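Local coordinates for uncharacterized protein Q7W7N7_BORPA (Bordetella parapertussis 12822, PDB 3CPK) that is of unknown function but belongs to the DUF498/DUF598 family and contains an Xcc1710-like domain, at residues Ile52-Ser55 with Leu56-Ala60. Numbering follows the deposited sequence.
Sequences ITAS and LLQQA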
# COMPACT_ATOMS: atom_id res chain seq x y z
N ILE A 52 1.39 7.88 10.64
CA ILE A 52 1.84 7.76 9.25
C ILE A 52 2.55 9.05 8.90
O ILE A 52 1.98 10.14 9.02
CB ILE A 52 0.65 7.55 8.29
CG1 ILE A 52 0.15 6.11 8.39
CG2 ILE A 52 1.07 7.89 6.86
CD1 ILE A 52 -1.17 5.85 7.69
N THR A 53 3.80 8.94 8.45
CA THR A 53 4.60 10.11 8.10
C THR A 53 5.16 10.02 6.68
O THR A 53 5.35 8.93 6.16
CB THR A 53 5.79 10.26 9.06
OG1 THR A 53 6.88 9.46 8.60
CG2 THR A 53 5.40 9.79 10.46
N ALA A 54 5.41 11.17 6.08
CA ALA A 54 5.96 11.23 4.72
C ALA A 54 7.19 10.34 4.64
O ALA A 54 7.45 9.73 3.61
CB ALA A 54 6.33 12.66 4.37
N SER A 55 7.94 10.29 5.73
CA SER A 55 9.14 9.48 5.79
C SER A 55 8.78 8.00 5.63
O SER A 55 9.48 7.23 4.99
CB SER A 55 9.85 9.70 7.13
OG SER A 55 11.09 9.02 7.17
N LEU A 56 7.65 7.62 6.22
CA LEU A 56 7.16 6.26 6.14
C LEU A 56 6.56 5.97 4.77
O LEU A 56 6.73 4.88 4.22
CB LEU A 56 6.13 6.02 7.23
CG LEU A 56 6.72 5.56 8.56
CD1 LEU A 56 5.65 5.59 9.64
CD2 LEU A 56 7.28 4.16 8.40
N LEU A 57 5.85 6.95 4.22
CA LEU A 57 5.21 6.81 2.92
C LEU A 57 6.24 6.63 1.82
O LEU A 57 6.03 5.87 0.87
CB LEU A 57 4.35 8.04 2.63
CG LEU A 57 2.83 7.94 2.76
CD1 LEU A 57 2.40 6.67 3.52
CD2 LEU A 57 2.34 9.20 3.47
N GLN A 58 7.36 7.33 1.95
CA GLN A 58 8.42 7.24 0.96
C GLN A 58 9.20 5.94 1.02
O GLN A 58 9.69 5.45 0.01
CB GLN A 58 9.35 8.44 1.10
CG GLN A 58 8.73 9.71 0.56
CD GLN A 58 9.31 10.96 1.18
OE1 GLN A 58 8.58 11.84 1.64
NE2 GLN A 58 10.64 11.05 1.21
N GLN A 59 9.32 5.37 2.21
CA GLN A 59 10.03 4.11 2.32
C GLN A 59 9.16 3.01 1.71
O GLN A 59 9.67 2.07 1.10
CB GLN A 59 10.35 3.83 3.79
CG GLN A 59 9.93 2.48 4.33
CD GLN A 59 10.40 2.29 5.76
OE1 GLN A 59 10.76 3.26 6.43
NE2 GLN A 59 10.40 1.05 6.23
N ALA A 60 7.85 3.14 1.85
CA ALA A 60 6.91 2.17 1.30
C ALA A 60 6.90 2.26 -0.23
O ALA A 60 6.94 1.24 -0.94
CB ALA A 60 5.50 2.43 1.84
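Thr53 caps the first turn of helix 54-61 by accepting the amide of Leu56. This first-turn N-H has no carbonyl of a preceding helical turn to bond; as N-cap residue, Thr53 offers OG1 to Leu56 N at 3.1 Å (N-H...O 147°), and its own carbonyl O adds a second, weak bond to the same N-H. A chi1 of 85° sets OG1 between backbone N and carbonyl carbon, folded back over the turn; threonine suits the place because a hydroxyl one bond from CB can reach back to such an N-H, as short polar side chains at an N-cap commonly do.

Backbone bonds continue the turn. Thr53 O accepts the N-H of Leu57 (N to O 2.8 Å, 157°), Ala54 O that of Gln58 (N to O 2.9 Å), and Ser55 O takes a weak bond from Gln59 N.

Among the apolar contacts, the CG2 methyl of Ile52 faces the fork of Leu57, 3.8 Å from each of CD1 and CD2, the two chains crossing at a slant. Branched aliphatic chains suit this buried position: Leu57 packs the first turn on Leu92 and Val94 of strand 91-95, while Ile52 ties the incoming loop to it and to the loop residues Val46 and Leu145. Outside this patch, the CB of Ala54 touches Gln58 OE1 at 3.6 Å, and both residues lie against Pro110 of helix 105-112; the small methyl suits a position facing a neighbouring helix.

With two Thr53 oxygens gripping the Leu56 N-H and the Leu57 side chain buried directly after it, the contact helps fix where the helix begins and which face turns inward.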